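Local coordinates for AlyGC (Glaciecola chathamensis, PDB 5GKD), which cleaves alginate as a polysaccharide lyase of family 6, probably by beta-elimination at its uronic acid linkages, at residues His103-Val109 / His132-Asn138; Trp125-Tyr129 / Thr149-Arg153; Leu617-Lys623 / Val648-Asn654; Thr672-Ser678 / Gly696-Thr702. All blocks are in the same frame, centred on the assembly; numbering follows the deposited sequence.

Contact 1: His103-Val109 / His132-Asn138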
# COMPACT_ATOMS: atom_id res chain seq x y z
N HIS A 103 -34.00 20.13 17.80
CA HIS A 103 -34.03 20.95 19.02
C HIS A 103 -33.00 20.48 20.04
O HIS A 103 -33.27 20.46 21.24
CB HIS A 103 -35.41 20.97 19.65
CG HIS A 103 -36.46 21.54 18.76
ND1 HIS A 103 -37.32 20.75 18.02
CD2 HIS A 103 -36.79 22.82 18.48
CE1 HIS A 103 -38.12 21.53 17.31
NE2 HIS A 103 -37.82 22.78 17.58
N SER A 104 -31.82 20.10 19.57
CA SER A 104 -30.83 19.47 20.42
C SER A 104 -29.50 20.21 20.29
O SER A 104 -29.25 20.92 19.32
CB SER A 104 -30.66 17.99 20.05
OG SER A 104 -31.87 17.31 20.30
N ARG A 105 -28.65 20.03 21.28
CA ARG A 105 -27.48 20.87 21.41
C ARG A 105 -26.27 20.03 21.80
O ARG A 105 -26.36 19.19 22.70
CB ARG A 105 -27.73 21.97 22.43
CG ARG A 105 -26.57 22.88 22.68
CD ARG A 105 -26.93 23.92 23.72
NE ARG A 105 -25.84 24.85 23.96
CZ ARG A 105 -25.81 25.71 24.97
NH1 ARG A 105 -24.78 26.53 25.12
NH2 ARG A 105 -26.84 25.77 25.80
N VAL A 106 -25.15 20.24 21.11
CA VAL A 106 -23.87 19.69 21.51
C VAL A 106 -22.97 20.87 21.83
O VAL A 106 -22.71 21.71 20.96
CB VAL A 106 -23.24 18.81 20.41
CG1 VAL A 106 -21.83 18.38 20.81
CG2 VAL A 106 -24.12 17.62 20.11
N THR A 107 -22.51 20.95 23.07
CA THR A 107 -21.75 22.10 23.54
C THR A 107 -20.61 21.64 24.43
O THR A 107 -20.75 20.67 25.17
CB THR A 107 -22.65 23.11 24.29
OG1 THR A 107 -21.88 24.25 24.70
CG2 THR A 107 -23.31 22.46 25.52
N GLN A 108 -19.47 22.30 24.31
CA GLN A 108 -18.34 22.02 25.17
C GLN A 108 -17.88 20.57 25.04
O GLN A 108 -17.63 19.88 26.03
CB GLN A 108 -18.66 22.37 26.63
CG GLN A 108 -18.97 23.85 26.87
CD GLN A 108 -18.85 24.23 28.34
OE1 GLN A 108 -17.86 23.93 28.97
NE2 GLN A 108 -19.86 24.90 28.87
N VAL A 109 -17.76 20.10 23.80
CA VAL A 109 -17.07 18.84 23.61
C VAL A 109 -15.88 19.04 22.69
O VAL A 109 -15.89 19.86 21.76
CB VAL A 109 -17.97 17.68 23.13
CG1 VAL A 109 -19.43 17.98 23.27
CG2 VAL A 109 -17.59 17.14 21.77
N HIS A 132 -33.32 22.86 13.93
CA HIS A 132 -33.20 23.65 15.17
C HIS A 132 -32.20 23.04 16.15
O HIS A 132 -32.38 23.11 17.36
CB HIS A 132 -34.56 23.83 15.83
CG HIS A 132 -35.54 24.53 14.96
ND1 HIS A 132 -35.43 25.87 14.65
CD2 HIS A 132 -36.64 24.08 14.30
CE1 HIS A 132 -36.43 26.22 13.86
NE2 HIS A 132 -37.16 25.15 13.61
N ASN A 133 -31.12 22.48 15.63
CA ASN A 133 -30.03 22.04 16.48
C ASN A 133 -29.00 23.15 16.67
O ASN A 133 -28.96 24.14 15.94
CB ASN A 133 -29.39 20.78 15.89
CG ASN A 133 -30.34 19.60 15.96
OD1 ASN A 133 -31.08 19.48 16.93
ND2 ASN A 133 -30.35 18.76 14.93
N ARG A 134 -28.13 22.95 17.66
CA ARG A 134 -27.07 23.90 17.95
C ARG A 134 -25.78 23.15 18.24
O ARG A 134 -25.77 22.16 18.98
CB ARG A 134 -27.43 24.79 19.15
CG ARG A 134 -26.41 25.90 19.39
CD ARG A 134 -26.85 26.86 20.48
NE ARG A 134 -25.79 27.77 20.82
CZ ARG A 134 -25.75 28.51 21.92
NH1 ARG A 134 -26.75 28.44 22.79
NH2 ARG A 134 -24.72 29.31 22.15
N PHE A 135 -24.69 23.62 17.65
CA PHE A 135 -23.35 23.09 17.90
C PHE A 135 -22.45 24.27 18.27
O PHE A 135 -22.02 25.03 17.39
CB PHE A 135 -22.85 22.33 16.67
CG PHE A 135 -21.53 21.66 16.86
CD1 PHE A 135 -21.46 20.36 17.35
CD2 PHE A 135 -20.36 22.31 16.50
CE1 PHE A 135 -20.23 19.73 17.51
CE2 PHE A 135 -19.14 21.68 16.64
CZ PHE A 135 -19.07 20.40 17.15
N ASP A 136 -22.16 24.42 19.57
CA ASP A 136 -21.54 25.63 20.08
C ASP A 136 -20.48 25.34 21.14
O ASP A 136 -20.55 24.34 21.86
CB ASP A 136 -22.59 26.57 20.67
CG ASP A 136 -23.18 26.02 21.95
OD1 ASP A 136 -24.12 25.21 21.84
OD2 ASP A 136 -22.70 26.34 23.05
N HIS A 137 -19.51 26.26 21.25
CA HIS A 137 -18.44 26.19 22.25
C HIS A 137 -17.74 24.84 22.23
O HIS A 137 -17.35 24.30 23.26
CB HIS A 137 -18.97 26.53 23.66
CG HIS A 137 -19.47 27.94 23.80
ND1 HIS A 137 -20.77 28.31 23.50
CD2 HIS A 137 -18.84 29.08 24.17
CE1 HIS A 137 -20.92 29.61 23.70
NE2 HIS A 137 -19.76 30.10 24.10
N ASN A 138 -17.56 24.29 21.04
CA ASN A 138 -16.82 23.04 20.88
C ASN A 138 -15.40 23.31 20.37
O ASN A 138 -15.03 24.44 20.03
CB ASN A 138 -17.59 22.09 19.95
CG ASN A 138 -18.95 21.74 20.50
OD1 ASN A 138 -19.06 21.14 21.57
ND2 ASN A 138 -20.00 22.13 19.78

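Contact 2: Trp125-Tyr129 / Thr149-Arg153. With PO4 (phosphate ion), chain G.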
# COMPACT_ATOMS: atom_id res chain seq x y z
N TRP A 125 -16.36 14.39 11.26
CA TRP A 125 -16.37 14.40 12.71
C TRP A 125 -17.72 14.82 13.28
O TRP A 125 -18.14 14.28 14.31
CB TRP A 125 -15.26 15.30 13.25
CG TRP A 125 -13.92 14.61 13.24
CD1 TRP A 125 -13.64 13.36 12.75
CD2 TRP A 125 -12.70 15.11 13.78
NE1 TRP A 125 -12.31 13.07 12.92
CE2 TRP A 125 -11.71 14.13 13.56
CE3 TRP A 125 -12.33 16.30 14.41
CZ2 TRP A 125 -10.40 14.30 13.96
CZ3 TRP A 125 -11.03 16.47 14.79
CH2 TRP A 125 -10.08 15.49 14.57
N VAL A 126 -18.41 15.77 12.64
CA VAL A 126 -19.73 16.21 13.07
C VAL A 126 -20.65 16.27 11.86
O VAL A 126 -20.33 16.92 10.87
CB VAL A 126 -19.66 17.58 13.76
CG1 VAL A 126 -21.01 17.97 14.31
CG2 VAL A 126 -18.59 17.59 14.87
N MET A 127 -21.82 15.62 11.96
CA MET A 127 -22.85 15.67 10.93
C MET A 127 -24.16 16.07 11.56
O MET A 127 -24.64 15.39 12.47
CB MET A 127 -23.01 14.32 10.22
CG MET A 127 -21.78 13.89 9.48
SD MET A 127 -21.40 14.85 8.01
CE MET A 127 -22.56 14.21 6.89
N VAL A 128 -24.76 17.16 11.06
CA VAL A 128 -26.01 17.69 11.60
C VAL A 128 -27.16 17.27 10.70
O VAL A 128 -27.09 17.45 9.47
CB VAL A 128 -25.95 19.22 11.75
CG1 VAL A 128 -27.05 19.69 12.70
CG2 VAL A 128 -24.61 19.64 12.29
N TYR A 129 -28.22 16.73 11.29
CA TYR A 129 -29.47 16.44 10.59
C TYR A 129 -30.62 17.12 11.33
O TYR A 129 -30.42 17.76 12.36
CB TYR A 129 -29.74 14.94 10.47
CG TYR A 129 -28.62 14.13 9.83
CD1 TYR A 129 -27.47 13.81 10.53
CD2 TYR A 129 -28.73 13.71 8.52
CE1 TYR A 129 -26.46 13.08 9.93
CE2 TYR A 129 -27.73 12.99 7.92
CZ TYR A 129 -26.60 12.67 8.62
OH TYR A 129 -25.61 11.95 8.00
N THR A 149 -14.60 18.19 8.21
CA THR A 149 -14.64 18.08 9.66
C THR A 149 -16.08 18.12 10.15
O THR A 149 -16.51 17.29 10.96
CB THR A 149 -13.80 19.18 10.31
OG1 THR A 149 -12.47 19.13 9.78
CG2 THR A 149 -13.73 19.02 11.84
N MET A 150 -16.87 19.05 9.63
CA MET A 150 -18.25 19.23 10.06
C MET A 150 -19.12 19.57 8.87
O MET A 150 -18.75 20.41 8.06
CB MET A 150 -18.38 20.33 11.10
CG MET A 150 -19.82 20.59 11.49
SD MET A 150 -19.91 21.74 12.86
CE MET A 150 -21.65 21.61 13.26
N ALA A 151 -20.28 18.94 8.79
CA ALA A 151 -21.21 19.20 7.71
C ALA A 151 -22.64 19.25 8.24
O ALA A 151 -22.97 18.66 9.27
CB ALA A 151 -21.08 18.14 6.61
N VAL A 152 -23.49 19.99 7.53
CA VAL A 152 -24.94 19.98 7.70
C VAL A 152 -25.51 19.22 6.52
O VAL A 152 -25.27 19.60 5.37
CB VAL A 152 -25.51 21.41 7.74
CG1 VAL A 152 -27.02 21.37 7.59
CG2 VAL A 152 -25.10 22.13 9.00
N ARG A 153 -26.22 18.13 6.78
CA ARG A 153 -26.83 17.33 5.73
C ARG A 153 -28.23 17.81 5.43
O ARG A 153 -28.96 18.24 6.32
CB ARG A 153 -26.92 15.85 6.12
CG ARG A 153 -25.64 15.09 6.12
CD ARG A 153 -25.12 14.84 4.72
NE ARG A 153 -25.40 13.50 4.20
CZ ARG A 153 -25.49 13.26 2.89
NH1 ARG A 153 -25.37 14.26 2.03
NH2 ARG A 153 -25.72 12.04 2.44
P PO4 G . -25.49 9.69 4.91
O1 PO4 G . -26.23 10.91 5.42
O2 PO4 G . -26.11 8.40 5.42
O3 PO4 G . -24.05 9.80 5.35
O4 PO4 G . -25.57 9.65 3.40

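Contact 3: Leu617-Lys623 / Val648-Asn654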
# COMPACT_ATOMS: atom_id res chain seq x y z
N LEU A 617 23.16 9.15 -11.94
CA LEU A 617 21.87 8.70 -11.42
C LEU A 617 21.12 8.08 -12.59
O LEU A 617 20.77 8.78 -13.54
CB LEU A 617 21.09 9.87 -10.82
CG LEU A 617 19.58 9.76 -10.54
CD1 LEU A 617 19.33 8.86 -9.36
CD2 LEU A 617 18.96 11.14 -10.28
N GLN A 618 20.85 6.78 -12.52
CA GLN A 618 20.18 6.15 -13.66
C GLN A 618 18.73 6.61 -13.80
O GLN A 618 18.22 6.72 -14.92
CB GLN A 618 20.26 4.63 -13.56
CG GLN A 618 21.66 4.06 -13.49
CD GLN A 618 22.54 4.62 -14.56
OE1 GLN A 618 22.33 4.35 -15.75
NE2 GLN A 618 23.53 5.41 -14.17
N GLY A 619 18.07 6.89 -12.69
CA GLY A 619 16.67 7.26 -12.69
C GLY A 619 16.48 8.76 -12.72
O GLY A 619 17.38 9.52 -13.05
N ALA A 620 15.28 9.18 -12.36
CA ALA A 620 14.98 10.60 -12.37
C ALA A 620 15.36 11.25 -11.05
O ALA A 620 15.30 10.63 -9.99
CB ALA A 620 13.50 10.85 -12.66
N ILE A 621 15.77 12.52 -11.14
CA ILE A 621 15.83 13.40 -9.97
C ILE A 621 14.52 13.35 -9.20
O ILE A 621 14.50 13.24 -7.96
CB ILE A 621 16.14 14.84 -10.43
CG1 ILE A 621 17.46 14.89 -11.19
CG2 ILE A 621 16.09 15.80 -9.25
CD1 ILE A 621 17.61 16.15 -12.04
N ALA A 622 13.40 13.47 -9.90
CA ALA A 622 12.10 13.45 -9.24
C ALA A 622 11.05 13.03 -10.24
O ALA A 622 11.07 13.46 -11.40
CB ALA A 622 11.76 14.83 -8.65
N LYS A 623 10.13 12.19 -9.79
CA LYS A 623 8.92 11.87 -10.52
C LYS A 623 7.78 12.28 -9.60
O LYS A 623 7.61 11.68 -8.53
CB LYS A 623 8.83 10.38 -10.86
CG LYS A 623 10.12 9.76 -11.38
CD LYS A 623 9.88 8.36 -11.90
CE LYS A 623 11.04 7.94 -12.81
NZ LYS A 623 10.87 6.59 -13.38
N VAL A 648 22.28 12.02 -15.79
CA VAL A 648 21.08 11.77 -15.00
C VAL A 648 19.95 11.30 -15.91
O VAL A 648 19.74 11.88 -16.99
CB VAL A 648 20.66 13.03 -14.21
CG1 VAL A 648 19.31 12.82 -13.58
CG2 VAL A 648 21.70 13.36 -13.17
N GLY A 649 19.25 10.26 -15.49
CA GLY A 649 17.98 9.89 -16.10
C GLY A 649 18.02 8.93 -17.26
O GLY A 649 16.97 8.62 -17.82
N LYS A 650 19.19 8.43 -17.65
CA LYS A 650 19.31 7.66 -18.88
C LYS A 650 19.28 6.16 -18.68
O LYS A 650 19.43 5.42 -19.64
CB LYS A 650 20.58 8.07 -19.63
CG LYS A 650 20.43 9.36 -20.42
CD LYS A 650 21.65 10.26 -20.29
CE LYS A 650 22.90 9.60 -20.83
NZ LYS A 650 24.12 10.37 -20.47
N GLY A 651 19.09 5.69 -17.45
CA GLY A 651 19.05 4.25 -17.23
C GLY A 651 17.93 3.58 -18.00
O GLY A 651 16.86 4.15 -18.21
N LYS A 652 18.19 2.35 -18.43
CA LYS A 652 17.20 1.62 -19.21
C LYS A 652 15.96 1.26 -18.41
O LYS A 652 14.96 0.85 -19.00
CB LYS A 652 17.82 0.33 -19.78
CG LYS A 652 18.00 -0.78 -18.76
CD LYS A 652 18.60 -2.06 -19.37
CE LYS A 652 18.85 -3.12 -18.28
NZ LYS A 652 20.05 -3.99 -18.54
N ARG A 653 15.98 1.37 -17.09
CA ARG A 653 14.80 1.06 -16.30
C ARG A 653 13.95 2.29 -15.98
O ARG A 653 12.88 2.14 -15.38
CB ARG A 653 15.19 0.32 -15.02
CG ARG A 653 15.82 -1.02 -15.32
CD ARG A 653 16.19 -1.78 -14.06
NE ARG A 653 17.16 -2.82 -14.39
CZ ARG A 653 16.84 -4.08 -14.66
NH1 ARG A 653 15.57 -4.46 -14.63
NH2 ARG A 653 17.79 -4.95 -14.96
N ASN A 654 14.40 3.48 -16.38
CA ASN A 654 13.65 4.72 -16.17
C ASN A 654 12.64 4.84 -17.29
O ASN A 654 12.93 5.32 -18.39
CB ASN A 654 14.60 5.92 -16.11
CG ASN A 654 13.89 7.24 -15.90
OD1 ASN A 654 12.71 7.28 -15.54
ND2 ASN A 654 14.60 8.33 -16.13
O HOH W 1 21.78 8.52 -16.53

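Contact 4: Thr672-Ser678 / Gly696-Thr702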
# COMPACT_ATOMS: atom_id res chain seq x y z
N THR A 672 18.83 28.43 -13.22
CA THR A 672 20.27 28.48 -13.02
C THR A 672 20.86 27.09 -12.73
O THR A 672 21.79 26.93 -11.94
CB THR A 672 20.63 29.46 -11.89
OG1 THR A 672 19.83 30.63 -12.02
CG2 THR A 672 22.09 29.88 -11.96
N ASN A 673 20.32 26.07 -13.38
CA ASN A 673 20.85 24.72 -13.25
C ASN A 673 21.72 24.39 -14.45
O ASN A 673 21.65 25.04 -15.49
CB ASN A 673 19.72 23.68 -13.14
CG ASN A 673 18.72 23.99 -12.03
OD1 ASN A 673 18.99 23.79 -10.86
ND2 ASN A 673 17.54 24.46 -12.43
N GLU A 674 22.52 23.34 -14.30
CA GLU A 674 23.19 22.68 -15.41
C GLU A 674 22.67 21.26 -15.55
O GLU A 674 22.70 20.49 -14.58
CB GLU A 674 24.71 22.65 -15.22
CG GLU A 674 25.37 24.00 -14.95
CD GLU A 674 26.88 23.86 -14.70
OE1 GLU A 674 27.45 22.80 -15.05
OE2 GLU A 674 27.48 24.81 -14.15
N PHE A 675 22.18 20.91 -16.73
CA PHE A 675 21.78 19.55 -17.07
C PHE A 675 22.77 19.04 -18.11
O PHE A 675 22.62 19.30 -19.31
CB PHE A 675 20.35 19.50 -17.60
CG PHE A 675 19.29 19.74 -16.56
CD1 PHE A 675 18.97 21.03 -16.15
CD2 PHE A 675 18.55 18.68 -16.04
CE1 PHE A 675 17.98 21.26 -15.22
CE2 PHE A 675 17.55 18.91 -15.10
CZ PHE A 675 17.27 20.20 -14.69
N ASN A 676 23.78 18.30 -17.65
CA ASN A 676 24.87 17.84 -18.50
C ASN A 676 24.69 16.37 -18.84
O ASN A 676 24.63 15.53 -17.94
CB ASN A 676 26.21 18.08 -17.81
CG ASN A 676 26.41 19.53 -17.41
OD1 ASN A 676 25.93 20.44 -18.08
ND2 ASN A 676 27.10 19.76 -16.30
N ASN A 677 24.60 16.08 -20.14
CA ASN A 677 24.55 14.71 -20.65
C ASN A 677 23.48 13.90 -19.94
O ASN A 677 23.75 12.86 -19.33
CB ASN A 677 25.92 14.06 -20.52
CG ASN A 677 27.02 14.90 -21.15
OD1 ASN A 677 26.92 15.30 -22.31
ND2 ASN A 677 28.06 15.20 -20.37
N SER A 678 22.25 14.39 -20.01
CA SER A 678 21.17 13.84 -19.20
C SER A 678 19.88 13.73 -20.02
O SER A 678 19.77 14.24 -21.14
CB SER A 678 20.93 14.69 -17.95
OG SER A 678 22.09 14.74 -17.13
N GLY A 696 17.41 30.48 -17.41
CA GLY A 696 18.77 30.57 -16.93
C GLY A 696 19.51 29.25 -16.82
O GLY A 696 20.57 29.20 -16.20
N ASN A 697 19.00 28.19 -17.44
CA ASN A 697 19.64 26.88 -17.31
C ASN A 697 20.58 26.61 -18.49
O ASN A 697 20.47 27.21 -19.56
CB ASN A 697 18.59 25.77 -17.21
CG ASN A 697 17.57 26.01 -16.09
OD1 ASN A 697 17.82 25.65 -14.94
ND2 ASN A 697 16.44 26.65 -16.43
N VAL A 698 21.51 25.69 -18.27
CA VAL A 698 22.35 25.16 -19.34
C VAL A 698 21.94 23.72 -19.60
O VAL A 698 21.97 22.88 -18.69
CB VAL A 698 23.84 25.24 -18.99
CG1 VAL A 698 24.66 24.56 -20.05
CG2 VAL A 698 24.28 26.69 -18.81
N PHE A 699 21.58 23.42 -20.85
CA PHE A 699 21.28 22.06 -21.27
C PHE A 699 22.35 21.61 -22.26
O PHE A 699 22.19 21.71 -23.47
CB PHE A 699 19.86 21.97 -21.90
CG PHE A 699 18.76 22.37 -20.96
CD1 PHE A 699 18.35 21.52 -19.95
CD2 PHE A 699 18.14 23.61 -21.09
CE1 PHE A 699 17.34 21.90 -19.08
CE2 PHE A 699 17.12 23.98 -20.22
CZ PHE A 699 16.73 23.13 -19.22
N GLU A 700 23.46 21.10 -21.73
CA GLU A 700 24.58 20.66 -22.56
C GLU A 700 24.56 19.15 -22.71
O GLU A 700 24.69 18.41 -21.72
CB GLU A 700 25.92 21.10 -21.97
CG GLU A 700 27.09 20.55 -22.78
CD GLU A 700 28.39 21.29 -22.54
OE1 GLU A 700 28.36 22.35 -21.89
OE2 GLU A 700 29.44 20.80 -23.00
N GLY A 701 24.41 18.68 -23.94
CA GLY A 701 24.18 17.27 -24.16
C GLY A 701 22.87 16.77 -23.59
O GLY A 701 22.75 15.57 -23.32
N THR A 702 21.90 17.65 -23.38
CA THR A 702 20.60 17.32 -22.83
C THR A 702 19.53 17.95 -23.71
O THR A 702 19.58 19.16 -23.97
CB THR A 702 20.46 17.85 -21.39
OG1 THR A 702 21.49 17.29 -20.56
CG2 THR A 702 19.07 17.51 -20.82
O HOH W 2 21.04 13.02 -23.68

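Contact 1: His103-Val109 / His132-Asn138
Arg105 and Asp136 lock the outer face of this strand pair: NE of Arg105 reaches OD1 of Asp136 at 2.8 Å, and Arg105 NH1 meets Asp136 OD2 at 2.9 Å, a side-on, two-nitrogen grip. An extended side chain with CG anti to the backbone N (chi1 178°) carries the guanidinium there, where it also lies flat on that of Arg134, centres 4.1 Å apart; Asp136, and Asp167, which forms a salt bridge with Arg134 NE, probably offset the paired positive charge. Asp136 OD2 also accepts from His137 ND1, through its anti lone pair. With an alanine in place of Arg105, Asp136 would probably lose its main cationic partner and Arg134 the flat group stacked on it. Strands 105-107 and 134-136 run parallel, 4.8 Å apart, on successive coils of the right-handed parallel beta-helix of the pectate lyase-like clan. Inward, packing is tight: Val106 CB meets Phe135 CD1 at 3.9 Å, and Asn138 ND2 sits over the centre of the Phe135 ring, bonded to Val106 O, while Asn138 OD1 takes Val109 N at 2.8 Å. Looser is the exposed end, where the rings of His103 and His132 run nearly parallel but slid apart, centroids 5.1 Å from each other.

Contact 2: Trp125-Tyr129 / Thr149-Arg153
The Tyr129 ring and the Arg153 guanidinium stand steeply to each other, planes 73° apart, and both present an edge to one phosphate ion, probably taken from the crystallisation liquor. Tyr129 OH donates to phosphate O1 at 2.8 Å, the oxygen lying in the plane of the ring. Arg153 NE points to the same O1 at 3.0 Å, and its NH2 to phosphate O4; Arg94 binds the ion as well. With CG beside the backbone N (chi1 -73°), Arg153 CG lies 3.5 Å from Tyr129 CE2, and bends at chi2 and chi3 then turn the guanidinium to the phosphate. Across the aliphatic part of Arg153 comes the Met127 methyl, while Met127 SD rests on Ala151 CB at 3.6 Å. At the other end the indole of Trp125 meets Thr149 more loosely, through CE3 and CG2. On the opposite sheet face the packing is wholly apolar: the extended Met150 chain passes Val126 with its CG and reaches Val128 CG2 with CE, 3.7 Å away, and Val152 CG2 adjoins Val128 CB. Thr149 O accepts from the backbone N of both Trp125 and Val126, after which the regular ladder continues to Arg153 N and Val128 O. Parallel, in-register strands of this kind, with apolar residues turned into the interior of the coil, are typical of the parallel beta-helix of pectate lyase-like enzymes.

Contact 3: Leu617-Lys623 / Val648-Asn654
The side chains of Lys623 and Asn654 run antiparallel alongside each other, and the ammonium NZ of the lysine donates to Asn654 OD1 at 2.9 Å, tilted from the plane of the amide. Ser656 is a second partner of that oxygen. The other half of the amide, ND2, turns back to Gly649 O at 2.9 Å within its own loop and also meets Ala658 O, so both ends are engaged. Without the amide of Asn654, as with an alanine here, Lys623 NZ would probably lose this acceptor and Gly649 O its side-chain donor, and the loop would be freer to move. Backbone groups are paired too. Leu617 O takes Gly649 N at 2.9 Å, and water 1 bridges the same oxygen to Lys650 N. Gln618 O receives Gly651 N on a lone pair, in the carbonyl plane. Gly649 suits its backbone angles, at which a side chain would jam against the preceding carbonyl; at Gly651 one would hit Gln618 CB. Val648 CG1 fills the corner between Leu617 CD2 and Ile621 CG1, each 3.7 Å away. The contact joins the turns that leave neighbouring parallel strands 613-617 and 644-648 and lead to 622-625 and 660-663, with Ile621 reaching inward to strands 606-610 and 637-641.

Contact 4: Thr672-Ser678 / Gly696-Thr702
Strands 674-676 and 698-700 run parallel with 6° between their directions and axes 4.8 Å apart. The ladder starts regularly, Val698 N on Asn673 O and then Phe675 N on Val698 O at 2.8 Å, nearly straight at 178°. It slackens where Glu700 N makes a weak bond to Phe675 O, and recovers as Asn677 N meets Glu700 O. Gly696 and Gly701, both at positive phi, flank the second strand.

Thr702 steps in at the slack point: its hydroxyl donates to Phe675 O at 2.6 Å, from above the carbonyl plane, and accepts Ser678 N. With OG1 beside its own backbone N and anti to the carbonyl carbon (chi1 -59°), Thr702 ties the turns after both strands together, and water 2 links their carbonyls at Ser678 and Gly701. At the other end Asn673 and Asn697 lie alongside each other, their amide planes nearly parallel. Asn697 OD1 is gripped by both Asn673 ND2, at 2.8 Å, and Asn673 N. Asn643 ND2 in turn donates to Asn673 OD1, so that Asn643, Asn673 and Asn697 make a short asparagine ladder of the sort known from parallel beta-helices; Asn673 ND2 also meets the backbone O of Met640. Between these polar ends the rings of Phe675 and Phe699 point the same way, offset with little overlap, CD1 of the former 3.5 Å from CE1 of the latter. Glu674, Val698 and Glu700 occupy the outer face.

The Phe675 ring also meets that of Phe645 on strand 644-648, at a steep angle, both Phe675 and Phe699 rest on Ile681 of strand 681-685, and Asn723 OD1 is hydrogen-bonded to the backbone N of Asn697, near the C-terminal strands.

Two beta-helical parts of one chain are sampled here. Contacts 1 and 2 lie in the first, centres about 12 Å apart, and share its core: Phe135 CD2 meets Met150 CE at 3.5 Å, and the ring also reaches Val126. Contacts 3 and 4, centres about 15 Å apart, lie in the second, where Lys650 NZ probably bonds Asn677 O and Val648 N probably bonds Ser678 OG. Contacts 1 and 4 are about 61 Å apart between centres, on opposite sides of the chain's centre. Contact 2 approaches the metal site, the Ala151 side chain lying about 12 Å from the calcium ion held by Asn180, Glu183, Glu212 and Glu214; backbone bonds tie Thr149 to Glu183.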